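Local coordinates for glutamate ABC superfamily ATP binding cassette transporter, binding protein (Enterococcus faecium DO, PDB 5EYF), which binds glutamate as the solute-binding component of an ABC transporter and probably delivers it for uptake, at residues V96-V101 / G201-K206. Numbering follows the deposited sequence.
Sequences VDFSDV and GIAINK
A short antiparallel strand pair, 96-98 against the end of 198-205, joins two segments of one lobe of this family 3 solute-binding fold that lie about 100 residues apart in sequence. Asp97 and Ile204 form its hydrogen-bonded pair, with Asp97 N to Ile204 O and Ile204 N to Asp97 O both 2.8 Å. Beyond this pair, Ser99 continues the pairing: its N reaches Ile202 O at 2.8 Å, and OG stands in for its own carbonyl O, which points elsewhere. With chi1 at 71°, OG accepts from Ile202 N at 2.9 Å and donates to Asp100 O; a small hydroxyl suits this buried place, one atom serving two backbone groups. Lys206, bent at chi2 (-74°), crosses Asp97 at about a right angle. Its long chain lets NZ reach the short Asp97 carboxylate, in a 2.8 Å salt bridge to the anti side of OD1, 30° out of plane, and two carbonyls, Val96 O from above its plane and Lys93 O. A water links Asp97 OD2 to Asn205 O. On the face away from Asp97 and Ile204, the small Ala203 CB rests against both Val96 CG2 (3.8 Å) and Phe98 CE1 (3.9 Å), while Val96 CG2 sits 3.6 Å above one face of the Phe98 ring, offset toward its rim. Phe98 also packs on helix 90-93, touching glutamate-binding Arg92; strand 81-82 borders Ala203 and Ile204, and helix 209-225 packs against Asp97, Ser99 and Ile204.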
loop_
_atom_site.group_PDB
_atom_site.type_symbol
_atom_site.label_atom_id
_atom_site.label_comp_id
_atom_site.label_asym_id
_atom_site.label_seq_id
_atom_site.Cartn_x
_atom_site.Cartn_y
_atom_site.Cartn_z
ATOM N N VAL B 96 -18.255 -7.279 5.311
ATOM C CA VAL B 96 -17.943 -6.401 6.430
ATOM C C VAL B 96 -17.713 -4.989 5.900
ATOM O O VAL B 96 -17.535 -4.765 4.703
ATOM C CB VAL B 96 -16.693 -6.886 7.205
ATOM C CG1 VAL B 96 -16.823 -8.359 7.636
ATOM C CG2 VAL B 96 -15.423 -6.682 6.372
ATOM N N ASP B 97 -17.760 -4.026 6.806
ATOM C CA ASP B 97 -17.231 -2.704 6.530
ATOM C C ASP B 97 -15.806 -2.657 7.055
ATOM O O ASP B 97 -15.445 -3.389 7.984
ATOM C CB ASP B 97 -18.068 -1.614 7.195
ATOM C CG ASP B 97 -19.389 -1.360 6.492
ATOM O OD1 ASP B 97 -19.552 -1.777 5.314
ATOM O OD2 ASP B 97 -20.265 -0.705 7.131
ATOM N N PHE B 98 -14.989 -1.790 6.467
ATOM C CA PHE B 98 -13.612 -1.638 6.912
ATOM C C PHE B 98 -13.318 -0.200 7.314
ATOM O O PHE B 98 -13.766 0.748 6.648
ATOM C CB PHE B 98 -12.617 -2.004 5.801
ATOM C CG PHE B 98 -12.423 -3.492 5.592
ATOM C CD1 PHE B 98 -11.632 -4.217 6.456
ATOM C CD2 PHE B 98 -12.951 -4.127 4.465
ATOM C CE1 PHE B 98 -11.400 -5.569 6.258
ATOM C CE2 PHE B 98 -12.719 -5.487 4.241
ATOM C CZ PHE B 98 -11.936 -6.209 5.135
ATOM N N SER B 99 -12.503 -0.050 8.360
ATOM C CA SER B 99 -11.897 1.242 8.671
ATOM C C SER B 99 -10.921 1.670 7.567
ATOM O O SER B 99 -10.573 0.914 6.640
ATOM C CB SER B 99 -11.106 1.182 9.973
ATOM O OG SER B 99 -9.902 0.415 9.807
ATOM N N ASP B 100 -10.432 2.891 7.733
ATOM C CA ASP B 100 -9.238 3.329 7.015
ATOM C C ASP B 100 -8.081 2.347 7.223
ATOM O O ASP B 100 -7.969 1.674 8.266
ATOM C CB ASP B 100 -8.820 4.723 7.505
ATOM C CG ASP B 100 -9.837 5.792 7.167
ATOM O OD1 ASP B 100 -10.571 5.650 6.176
ATOM O OD2 ASP B 100 -9.857 6.816 7.866
ATOM N N VAL B 101 -7.202 2.299 6.225
ATOM C CA VAL B 101 -6.020 1.435 6.265
ATOM C C VAL B 101 -5.116 1.857 7.413
ATOM O O VAL B 101 -4.848 3.044 7.613
ATOM C CB VAL B 101 -5.282 1.510 4.923
ATOM C CG1 VAL B 101 -3.894 0.792 4.952
ATOM C CG2 VAL B 101 -6.146 0.901 3.809
ATOM N N GLY B 201 -7.098 -3.362 7.223
ATOM C CA GLY B 201 -8.154 -2.558 7.799
ATOM C C GLY B 201 -8.757 -3.255 9.002
ATOM O O GLY B 201 -8.546 -4.451 9.232
ATOM N N ILE B 202 -9.480 -2.471 9.800
ATOM C CA ILE B 202 -10.272 -3.008 10.905
ATOM C C ILE B 202 -11.649 -3.345 10.368
ATOM O O ILE B 202 -12.329 -2.480 9.814
ATOM C CB ILE B 202 -10.357 -2.001 12.062
ATOM C CG1 ILE B 202 -8.954 -1.762 12.611
ATOM C CG2 ILE B 202 -11.360 -2.476 13.178
ATOM C CD1 ILE B 202 -8.889 -0.503 13.539
ATOM N N ALA B 203 -12.084 -4.602 10.541
ATOM C CA ALA B 203 -13.372 -5.001 10.017
ATOM C C ALA B 203 -14.450 -4.860 11.080
ATOM O O ALA B 203 -14.263 -5.267 12.229
ATOM C CB ALA B 203 -13.320 -6.436 9.503
ATOM N N ILE B 204 -15.588 -4.313 10.667
ATOM C CA ILE B 204 -16.743 -4.081 11.520
ATOM C C ILE B 204 -17.974 -4.643 10.808
ATOM O O ILE B 204 -18.068 -4.598 9.574
ATOM C CB ILE B 204 -16.864 -2.575 11.847
ATOM C CG1 ILE B 204 -15.620 -2.130 12.651
ATOM C CG2 ILE B 204 -18.193 -2.219 12.543
ATOM C CD1 ILE B 204 -15.526 -0.659 12.920
ATOM N N ASN B 205 -18.886 -5.254 11.561
ATOM C CA ASN B 205 -20.048 -5.833 10.895
ATOM C C ASN B 205 -20.851 -4.744 10.188
ATOM O O ASN B 205 -20.816 -3.567 10.566
ATOM C CB ASN B 205 -20.945 -6.561 11.906
ATOM C CG ASN B 205 -21.903 -7.530 11.255
ATOM O OD1 ASN B 205 -21.723 -7.914 10.095
ATOM N ND2 ASN B 205 -22.930 -7.928 11.988
ATOM N N LYS B 206 -21.578 -5.149 9.153
ATOM C CA LYS B 206 -22.554 -4.274 8.530
ATOM C C LYS B 206 -23.582 -3.807 9.559
ATOM O O LYS B 206 -23.938 -4.533 10.497
ATOM C CB LYS B 206 -23.253 -5.009 7.381
ATOM C CG LYS B 206 -22.311 -5.560 6.332
ATOM C CD LYS B 206 -21.758 -4.447 5.454
ATOM C CE LYS B 206 -20.940 -4.987 4.263
ATOM N NZ LYS B 206 -20.279 -3.876 3.538
HETATM O O HOH W 1 -20.910 -0.998 9.835
#